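Side-chain contacts in gram-negative insecticidal protein (Chromobacterium piscinae, PDB 6FBM), which is an insecticidal toxin that probably forms membrane pores through its perforin-like (MACPF) domain, and carries a beta-tripod domain: residues Q257-S260 against Q261-S265; M273-S276 against T277-Q281; W456-K459 against G460-A463. All blocks are in the same frame, centred on the assembly; numbering follows the deposited sequence.

Overall arrangement
Interactions 1 and 2 lie one after the other in the MAC/Perforin region: helix 255-269 runs into strand 271-274, and their nearest atoms are about 7 Å apart. Interaction 3 belongs to the Vps62-like region, its nearest atoms about 63 Å from interaction 1 and about 62 Å from interaction 2, on the opposite side of the chain's centre. All three are partly buried. Their chemistry follows their place: interaction 1 is regular helical bonding, with aromatic groups on the sheet side and a glutamine (Gln257) at another subunit; interaction 2 ties a strand-to-strand turn with two serine hydroxyls above an aromatic core; interaction 3 is a glycine-containing turn at a strand end, anchored by an aspartate.

Interaction 1: Q257-S260 against Q261-S265; sequences QAFS and QWAES
The carbonyl oxygen of Gln257 is gripped twice from the same face of its plane: Gln261 N donates to Gln257 O at 2.9 Å, and Ser260 OG donates to Gln257 O at 2.8 Å. With chi1 at 74°, the Ser260 hydroxyl sits between its own backbone N and carbonyl carbon and folds back onto the preceding turn. Further along the helix Ala263 N donates to Phe259 O at 2.8 Å. Phe259 and Trp262 both hold CG anti to the backbone N, which swings the two rings to neighbouring positions. Their planes lie at 29°, but the rings are slid so far apart that they barely overlap; contact is made between Phe259 CE1 and Trp262 CE3 at 4.1 Å. Both rings rest on Leu181 of strand 179-187, and Trp262 is fixed further by its indole N-H to Gly240 O and by an edge-to-face pairing with His128. On another flank the side chains of Gln257 and Gln261 meet with amide planes 84° apart, and their NE2 atoms, both donors, come no closer than 3.6 Å. Gln257 also packs on Pro253 of the second subunit. Ser265 OG bonds back to Trp262 O at 2.7 Å. With its aromatic groups toward strand 179-187 and its glutamines on another flank, this stretch is an amphipathic alpha-helix packed on the antiparallel sheet of the MAC/Perforin fold.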
ATOM      1  N   GLN A 257      17.008  -6.174  18.235  1.00 30.45           N
ATOM      2  CA  GLN A 257      16.029  -5.447  17.416  1.00 30.88           C
ATOM      3  C   GLN A 257      15.231  -6.395  16.543  1.00 26.24           C
ATOM      4  O   GLN A 257      14.013  -6.240  16.417  1.00 26.10           O
ATOM      5  CB  GLN A 257      16.679  -4.373  16.494  1.00 33.80           C
ATOM      6  CG  GLN A 257      15.752  -3.699  15.450  1.00 35.23           C
ATOM      7  CD  GLN A 257      14.839  -2.583  16.010  1.00 36.14           C
ATOM      8  OE1 GLN A 257      14.816  -2.325  17.219  1.00 34.70           O
ATOM      9  NE2 GLN A 257      14.067  -1.958  15.138  1.00 41.01           N
ATOM     10  N   ALA A 258      15.920  -7.334  15.893  1.00 23.95           N
ATOM     11  CA  ALA A 258      15.244  -8.343  15.072  1.00 23.90           C
ATOM     12  C   ALA A 258      14.262  -9.159  15.914  1.00 22.84           C
ATOM     13  O   ALA A 258      13.186  -9.494  15.460  1.00 24.10           O
ATOM     14  CB  ALA A 258      16.244  -9.244  14.387  1.00 23.14           C
ATOM     15  N   PHE A 259      14.639  -9.468  17.145  1.00 20.89           N
ATOM     16  CA  PHE A 259      13.744 -10.179  18.032  1.00 19.69           C
ATOM     17  C   PHE A 259      12.536  -9.309  18.388  1.00 21.01           C
ATOM     18  O   PHE A 259      11.406  -9.806  18.378  1.00 21.98           O
ATOM     19  CB  PHE A 259      14.444 -10.636  19.277  1.00 18.07           C
ATOM     20  CG  PHE A 259      13.489 -11.098  20.353  1.00 16.85           C
ATOM     21  CD1 PHE A 259      12.970 -12.392  20.322  1.00 15.81           C
ATOM     22  CD2 PHE A 259      13.135 -10.241  21.423  1.00 15.48           C
ATOM     23  CE1 PHE A 259      12.137 -12.817  21.308  1.00 15.07           C
ATOM     24  CE2 PHE A 259      12.273 -10.661  22.391  1.00 15.23           C
ATOM     25  CZ  PHE A 259      11.758 -11.958  22.331  1.00 15.10           C
ATOM     26  N   SER A 260      12.755  -8.031  18.722  1.00 20.89           N
ATOM     27  CA  SER A 260      11.650  -7.151  19.092  1.00 22.37           C
ATOM     28  C   SER A 260      10.706  -6.931  17.902  1.00 23.08           C
ATOM     29  O   SER A 260       9.512  -6.732  18.104  1.00 24.71           O
ATOM     30  CB  SER A 260      12.124  -5.813  19.655  1.00 22.78           C
ATOM     31  OG  SER A 260      12.605  -5.060  18.585  1.00 23.67           O
ATOM     32  N   GLN A 261      11.222  -6.987  16.677  1.00 24.13           N
ATOM     33  CA  GLN A 261      10.349  -6.935  15.502  1.00 25.60           C
ATOM     34  C   GLN A 261       9.458  -8.171  15.392  1.00 24.40           C
ATOM     35  O   GLN A 261       8.285  -8.059  15.073  1.00 26.65           O
ATOM     36  CB  GLN A 261      11.155  -6.788  14.203  1.00 27.59           C
ATOM     37  CG  GLN A 261      11.588  -5.382  13.853  1.00 29.17           C
ATOM     38  CD  GLN A 261      12.478  -5.361  12.619  1.00 31.44           C
ATOM     39  OE1 GLN A 261      12.256  -6.087  11.655  1.00 33.69           O
ATOM     40  NE2 GLN A 261      13.479  -4.489  12.642  1.00 34.96           N
ATOM     41  N   TRP A 262      10.041  -9.344  15.626  1.00 22.42           N
ATOM     42  CA  TRP A 262       9.305 -10.605  15.659  1.00 20.52           C
ATOM     43  C   TRP A 262       8.271 -10.575  16.793  1.00 19.52           C
ATOM     44  O   TRP A 262       7.125 -10.879  16.576  1.00 19.92           O
ATOM     45  CB  TRP A 262      10.278 -11.786  15.788  1.00 19.46           C
ATOM     46  CG  TRP A 262       9.629 -13.103  15.897  1.00 17.90           C
ATOM     47  CD1 TRP A 262       9.309 -13.938  14.869  1.00 17.02           C
ATOM     48  CD2 TRP A 262       9.239 -13.753  17.087  1.00 16.56           C
ATOM     49  NE1 TRP A 262       8.729 -15.080  15.360  1.00 16.38           N
ATOM     50  CE2 TRP A 262       8.673 -14.984  16.721  1.00 16.10           C
ATOM     51  CE3 TRP A 262       9.303 -13.409  18.428  1.00 16.30           C
ATOM     52  CZ2 TRP A 262       8.158 -15.878  17.656  1.00 16.44           C
ATOM     53  CZ3 TRP A 262       8.787 -14.318  19.382  1.00 16.43           C
ATOM     54  CH2 TRP A 262       8.229 -15.530  18.980  1.00 16.46           C
ATOM     55  N   ALA A 263       8.670 -10.140  17.970  1.00 19.52           N
ATOM     56  CA  ALA A 263       7.766 -10.061  19.129  1.00 20.79           C
ATOM     57  C   ALA A 263       6.588  -9.126  18.926  1.00 21.85           C
ATOM     58  O   ALA A 263       5.453  -9.498  19.256  1.00 21.41           O
ATOM     59  CB  ALA A 263       8.515  -9.673  20.387  1.00 20.27           C
ATOM     60  N   GLU A 264       6.829  -7.925  18.398  1.00 23.90           N
ATOM     61  CA  GLU A 264       5.728  -6.984  18.125  1.00 26.79           C
ATOM     62  C   GLU A 264       4.887  -7.400  16.892  1.00 24.77           C
ATOM     63  O   GLU A 264       3.755  -6.979  16.758  1.00 26.97           O
ATOM     64  CB  GLU A 264       6.237  -5.532  18.029  1.00 30.85           C
ATOM     65  CG  GLU A 264       6.981  -5.172  16.732  1.00 36.94           C
ATOM     66  CD  GLU A 264       7.751  -3.840  16.779  1.00 43.07           C
ATOM     67  OE1 GLU A 264       8.812  -3.753  16.096  1.00 43.40           O
ATOM     68  OE2 GLU A 264       7.294  -2.903  17.493  1.00 46.61           O
ATOM     69  N   SER A 265       5.433  -8.234  16.011  1.00 21.71           N
ATOM     70  CA  SER A 265       4.691  -8.765  14.873  1.00 20.77           C
ATOM     71  C   SER A 265       3.665  -9.858  15.231  1.00 20.16           C
ATOM     72  O   SER A 265       2.852 -10.230  14.396  1.00 22.86           O
ATOM     73  CB  SER A 265       5.647  -9.368  13.829  1.00 21.58           C
ATOM     74  OG  SER A 265       5.966 -10.748  14.099  1.00 21.58           O
TER

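Interaction 2: M273-S276 against T277-Q281; sequences MDFS and TESLQ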
ATOM      1  N   MET A 273       1.069 -22.530  18.291  1.00 12.85           N
ATOM      2  CA  MET A 273       2.479 -22.673  18.575  1.00 13.48           C
ATOM      3  C   MET A 273       2.814 -23.357  19.890  1.00 13.60           C
ATOM      4  O   MET A 273       4.000 -23.451  20.218  1.00 14.12           O
ATOM      5  CB  MET A 273       3.173 -21.307  18.516  1.00 13.99           C
ATOM      6  CG  MET A 273       2.479 -20.166  19.235  1.00 14.39           C
ATOM      7  SD  MET A 273       2.343 -20.221  21.033  1.00 15.98           S
ATOM      8  CE  MET A 273       4.047 -20.061  21.465  1.00 15.44           C
ATOM      9  N   ASP A 274       1.833 -23.829  20.651  1.00 13.33           N
ATOM     10  CA  ASP A 274       2.139 -24.528  21.878  1.00 13.94           C
ATOM     11  C   ASP A 274       0.972 -25.384  22.308  1.00 14.46           C
ATOM     12  O   ASP A 274      -0.192 -25.126  21.958  1.00 13.68           O
ATOM     13  CB  ASP A 274       2.506 -23.537  22.991  1.00 14.43           C
ATOM     14  CG  ASP A 274       3.521 -24.099  24.007  1.00 14.86           C
ATOM     15  OD1 ASP A 274       4.022 -25.231  23.828  1.00 14.21           O
ATOM     16  OD2 ASP A 274       3.806 -23.357  24.989  1.00 16.66           O
ATOM     17  N   PHE A 275       1.302 -26.418  23.071  1.00 15.69           N
ATOM     18  CA  PHE A 275       0.354 -27.386  23.555  1.00 16.71           C
ATOM     19  C   PHE A 275       0.370 -27.357  25.062  1.00 18.31           C
ATOM     20  O   PHE A 275       1.427 -27.093  25.677  1.00 19.69           O
ATOM     21  CB  PHE A 275       0.781 -28.770  23.128  1.00 16.66           C
ATOM     22  CG  PHE A 275       0.611 -29.064  21.679  1.00 16.70           C
ATOM     23  CD1 PHE A 275      -0.304 -28.390  20.884  1.00 16.89           C
ATOM     24  CD2 PHE A 275       1.319 -30.116  21.120  1.00 17.18           C
ATOM     25  CE1 PHE A 275      -0.477 -28.740  19.567  1.00 17.49           C
ATOM     26  CE2 PHE A 275       1.157 -30.467  19.806  1.00 17.10           C
ATOM     27  CZ  PHE A 275       0.252 -29.779  19.029  1.00 17.50           C
ATOM     28  N   SER A 276      -0.794 -27.646  25.639  1.00 19.16           N
ATOM     29  CA  SER A 276      -0.969 -27.840  27.054  1.00 20.37           C
ATOM     30  C   SER A 276      -1.291 -29.314  27.269  1.00 22.51           C
ATOM     31  O   SER A 276      -1.375 -30.075  26.302  1.00 25.77           O
ATOM     32  CB  SER A 276      -2.166 -27.019  27.522  1.00 21.14           C
ATOM     33  OG  SER A 276      -3.394 -27.669  27.162  1.00 21.10           O
ATOM     34  N   THR A 277      -1.561 -29.711  28.516  1.00 23.91           N
ATOM     35  CA  THR A 277      -1.863 -31.110  28.803  1.00 25.43           C
ATOM     36  C   THR A 277      -3.126 -31.602  28.104  1.00 26.39           C
ATOM     37  O   THR A 277      -3.289 -32.793  27.963  1.00 27.27           O
ATOM     38  CB  THR A 277      -2.004 -31.421  30.312  1.00 24.89           C
ATOM     39  OG1 THR A 277      -2.990 -30.572  30.880  1.00 25.41           O
ATOM     40  CG2 THR A 277      -0.713 -31.208  31.051  1.00 25.37           C
ATOM     41  N   GLU A 278      -4.012 -30.702  27.691  1.00 28.28           N
ATOM     42  CA  GLU A 278      -5.273 -31.081  27.023  1.00 29.95           C
ATOM     43  C   GLU A 278      -5.287 -30.901  25.503  1.00 25.83           C
ATOM     44  O   GLU A 278      -6.331 -31.084  24.876  1.00 23.91           O
ATOM     45  CB  GLU A 278      -6.456 -30.292  27.638  1.00 32.53           C
ATOM     46  CG  GLU A 278      -6.717 -30.537  29.129  1.00 36.34           C
ATOM     47  CD  GLU A 278      -6.946 -32.001  29.489  1.00 38.77           C
ATOM     48  OE1 GLU A 278      -7.592 -32.735  28.725  1.00 42.55           O
ATOM     49  OE2 GLU A 278      -6.453 -32.429  30.545  1.00 47.73           O
ATOM     50  N   SER A 279      -4.142 -30.557  24.906  1.00 22.90           N
ATOM     51  CA  SER A 279      -4.119 -30.114  23.507  1.00 20.29           C
ATOM     52  C   SER A 279      -4.488 -31.202  22.526  1.00 18.96           C
ATOM     53  O   SER A 279      -5.378 -31.011  21.721  1.00 17.99           O
ATOM     54  CB  SER A 279      -2.773 -29.519  23.147  1.00 19.22           C
ATOM     55  OG  SER A 279      -2.634 -28.285  23.794  1.00 18.42           O
ATOM     56  N   LEU A 280      -3.817 -32.342  22.615  1.00 19.01           N
ATOM     57  CA  LEU A 280      -4.059 -33.446  21.706  1.00 18.18           C
ATOM     58  C   LEU A 280      -5.057 -34.410  22.334  1.00 19.49           C
ATOM     59  O   LEU A 280      -4.848 -34.865  23.453  1.00 18.90           O
ATOM     60  CB  LEU A 280      -2.748 -34.145  21.402  1.00 17.84           C
ATOM     61  CG  LEU A 280      -1.772 -33.266  20.629  1.00 16.71           C
ATOM     62  CD1 LEU A 280      -0.389 -33.866  20.663  1.00 16.42           C
ATOM     63  CD2 LEU A 280      -2.225 -33.097  19.189  1.00 16.30           C
ATOM     64  N   GLN A 281      -6.157 -34.688  21.629  1.00 20.05           N
ATOM     65  CA  GLN A 281      -7.180 -35.600  22.114  1.00 19.38           C
ATOM     66  C   GLN A 281      -7.349 -36.679  21.077  1.00 20.23           C
ATOM     67  O   GLN A 281      -7.251 -36.408  19.893  1.00 19.87           O
ATOM     68  CB  GLN A 281      -8.493 -34.861  22.344  1.00 19.05           C
ATOM     69  CG  GLN A 281      -8.429 -33.853  23.487  1.00 18.53           C
ATOM     70  CD  GLN A 281      -8.108 -34.511  24.827  1.00 18.38           C
ATOM     71  OE1 GLN A 281      -8.641 -35.558  25.144  1.00 16.40           O
ATOM     72  NE2 GLN A 281      -7.216 -33.897  25.605  1.00 17.83           N
TER
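Two serine torsions draw the turn together: Ser279 places OG beside its backbone N and anti to the carbonyl carbon (chi1 -71°), while Ser276 tucks OG between its backbone N and carbonyl carbon (chi1 77°). The first hydroxyl therefore reaches back to the amide of Ser276, and the second reaches forward over the turn. Ser276 N donates to Ser279 OG at 2.7 Å, a fairly straight bond (160°), and Glu278 N donates to Ser276 OG at 3.1 Å. Between them runs the turn's own backbone bond, Ser279 N to Ser276 O at 3.1 Å. Each hydroxyl has a further partner in strand 170-177, Ser276 OG at the carboxylate of Glu174 and Ser279 OG at the carbonyl oxygen of the same residue, so both serines moor the turn to that strand.

Beneath this polar layer lies the Phe275 ring. Ser279 CB nestles against its near end, 3.5 Å from Phe275 CD1. Leu280 CG lies over one face, offset toward the rim, and Leu280 CD1 comes within 3.8 Å of Phe275 CE2. Tyr23 adds an edge-to-face partner, and Ile172, Val92 and Phe101 also pack on the ring. On the outgoing side the Gln281 side chain curls back along the turn, and Gln281 NE2 bonds to Glu278 O at 3.0 Å with the acceptor in the amide plane. Upstream, Met273 and Asp274 both face Ala176 in a classic beta bulge. The Glu278 N to Ser276 OG bond makes an ST turn, built into a type I beta turn from Ser276 to Ser279, here joining strands 271-274 and 280-282, both antiparallel partners of strand 170-177 in the MAC/Perforin sheet.

Interaction 3: W456-K459 against G460-A463; sequences WWDK and GTGA
Asp458 and Thr461 face each other across a tight turn, and their first torsions decide which groups meet. In Thr461 the hydroxyl is anti to the backbone N (chi1 -159°), where it bonds to Ser335 O; the methyl CG2 is thereby turned inward and packs on Asp458, 3.8 Å from Asp458 CB. Asp458 takes a chi1 of 78°, which carries its carboxylate toward that methyl and toward Ala463, whose CB lies 3.9 Å from Asp458 OD2. Tyr489 OH and Val467 N both bond to Asp458 OD1, with a weak bond from Trp393 NE1 to OD2; these outside partners fix the rotation of the buried carboxylate. The backbone closes as a type II beta turn, leading the chain out of strand 450-457 into the loop before its antiparallel partner 468-473, in the presumed beta-tripod part of the toxin. Thr461 N donates to Asp458 O at 2.9 Å. Gly460 occupies the third position with a positive phi of 107°, the usual place for glycine in this turn. Lys459 bends at chi2 and chi3, and its CD is modelled close over one face of the Trp457 ring, a placement that crystal packing may influence, while Arg454 makes a cation-pi contact with that indole.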
ATOM      1  N   TRP A 456      56.794 -54.689  38.689  1.00 15.57           N
ATOM      2  CA  TRP A 456      58.005 -54.261  39.402  1.00 15.04           C
ATOM      3  C   TRP A 456      57.647 -53.661  40.770  1.00 16.70           C
ATOM      4  O   TRP A 456      56.509 -53.263  40.998  1.00 17.08           O
ATOM      5  CB  TRP A 456      58.716 -53.221  38.560  1.00 13.97           C
ATOM      6  CG  TRP A 456      59.995 -52.650  39.087  1.00 13.79           C
ATOM      7  CD1 TRP A 456      61.233 -53.140  38.887  1.00 13.12           C
ATOM      8  CD2 TRP A 456      60.163 -51.438  39.835  1.00 13.12           C
ATOM      9  NE1 TRP A 456      62.171 -52.329  39.462  1.00 13.02           N
ATOM     10  CE2 TRP A 456      61.538 -51.272  40.053  1.00 12.80           C
ATOM     11  CE3 TRP A 456      59.281 -50.478  40.331  1.00 13.51           C
ATOM     12  CZ2 TRP A 456      62.066 -50.188  40.756  1.00 12.57           C
ATOM     13  CZ3 TRP A 456      59.817 -49.387  41.031  1.00 13.36           C
ATOM     14  CH2 TRP A 456      61.190 -49.261  41.232  1.00 12.93           C
ATOM     15  N   TRP A 457      58.612 -53.684  41.681  1.00 17.89           N
ATOM     16  CA  TRP A 457      58.577 -52.934  42.936  1.00 19.38           C
ATOM     17  C   TRP A 457      59.996 -52.489  43.254  1.00 20.01           C
ATOM     18  O   TRP A 457      60.957 -52.984  42.660  1.00 20.96           O
ATOM     19  CB  TRP A 457      57.998 -53.721  44.134  1.00 20.60           C
ATOM     20  CG  TRP A 457      58.396 -55.177  44.256  1.00 21.23           C
ATOM     21  CD1 TRP A 457      59.577 -55.757  43.869  1.00 21.70           C
ATOM     22  CD2 TRP A 457      57.612 -56.231  44.837  1.00 23.30           C
ATOM     23  NE1 TRP A 457      59.561 -57.101  44.134  1.00 22.64           N
ATOM     24  CE2 TRP A 457      58.372 -57.426  44.731  1.00 23.46           C
ATOM     25  CE3 TRP A 457      56.340 -56.288  45.434  1.00 22.03           C
ATOM     26  CZ2 TRP A 457      57.899 -58.659  45.202  1.00 22.55           C
ATOM     27  CZ3 TRP A 457      55.872 -57.506  45.884  1.00 22.39           C
ATOM     28  CH2 TRP A 457      56.646 -58.683  45.760  1.00 22.64           C
ATOM     29  N   ASP A 458      60.124 -51.559  44.191  1.00 19.20           N
ATOM     30  CA  ASP A 458      61.406 -50.924  44.456  1.00 18.05           C
ATOM     31  C   ASP A 458      62.249 -51.631  45.495  1.00 18.03           C
ATOM     32  O   ASP A 458      63.326 -51.154  45.817  1.00 18.10           O
ATOM     33  CB  ASP A 458      61.193 -49.455  44.872  1.00 19.20           C
ATOM     34  CG  ASP A 458      60.746 -49.301  46.321  1.00 18.48           C
ATOM     35  OD1 ASP A 458      59.743 -49.928  46.693  1.00 19.89           O
ATOM     36  OD2 ASP A 458      61.373 -48.545  47.066  1.00 17.32           O
ATOM     37  N   LYS A 459      61.783 -52.758  46.047  1.00 19.58           N
ATOM     38  CA  LYS A 459      62.485 -53.355  47.188  1.00 19.08           C
ATOM     39  C   LYS A 459      63.927 -53.738  46.821  1.00 19.01           C
ATOM     40  O   LYS A 459      64.192 -54.244  45.731  1.00 17.77           O
ATOM     41  CB  LYS A 459      61.684 -54.460  47.855  1.00 19.31           C
ATOM     42  CG  LYS A 459      61.548 -55.751  47.095  1.00 19.41           C
ATOM     43  CD  LYS A 459      60.117 -56.330  47.226  1.00 18.71           C
ATOM     44  CE  LYS A 459      59.637 -56.632  48.619  1.00 18.54           C
ATOM     45  NZ  LYS A 459      58.562 -57.707  48.585  1.00 17.55           N
ATOM     46  N   GLY A 460      64.837 -53.410  47.738  1.00 19.76           N
ATOM     47  CA  GLY A 460      66.268 -53.396  47.479  1.00 21.73           C
ATOM     48  C   GLY A 460      66.845 -51.997  47.372  1.00 23.56           C
ATOM     49  O   GLY A 460      68.017 -51.789  47.699  1.00 22.16           O
ATOM     50  N   THR A 461      66.040 -51.042  46.899  1.00 26.07           N
ATOM     51  CA  THR A 461      66.490 -49.642  46.732  1.00 28.34           C
ATOM     52  C   THR A 461      66.849 -48.971  48.074  1.00 26.94           C
ATOM     53  O   THR A 461      67.785 -48.170  48.158  1.00 23.86           O
ATOM     54  CB  THR A 461      65.443 -48.819  45.926  1.00 30.67           C
ATOM     55  OG1 THR A 461      66.046 -47.651  45.339  1.00 38.26           O
ATOM     56  CG2 THR A 461      64.293 -48.403  46.792  1.00 30.52           C
ATOM     57  N   GLY A 462      66.091 -49.332  49.120  1.00 28.35           N
ATOM     58  CA  GLY A 462      66.237 -48.749  50.449  1.00 26.74           C
ATOM     59  C   GLY A 462      65.657 -47.358  50.550  1.00 28.12           C
ATOM     60  O   GLY A 462      66.261 -46.483  51.152  1.00 29.44           O
ATOM     61  N   ALA A 463      64.481 -47.147  49.970  1.00 29.60           N
ATOM     62  CA  ALA A 463      63.812 -45.853  50.007  1.00 29.90           C
ATOM     63  C   ALA A 463      62.770 -45.969  51.074  1.00 28.28           C
ATOM     64  O   ALA A 463      62.169 -47.037  51.220  1.00 28.94           O
ATOM     65  CB  ALA A 463      63.163 -45.535  48.671  1.00 30.54           C
TER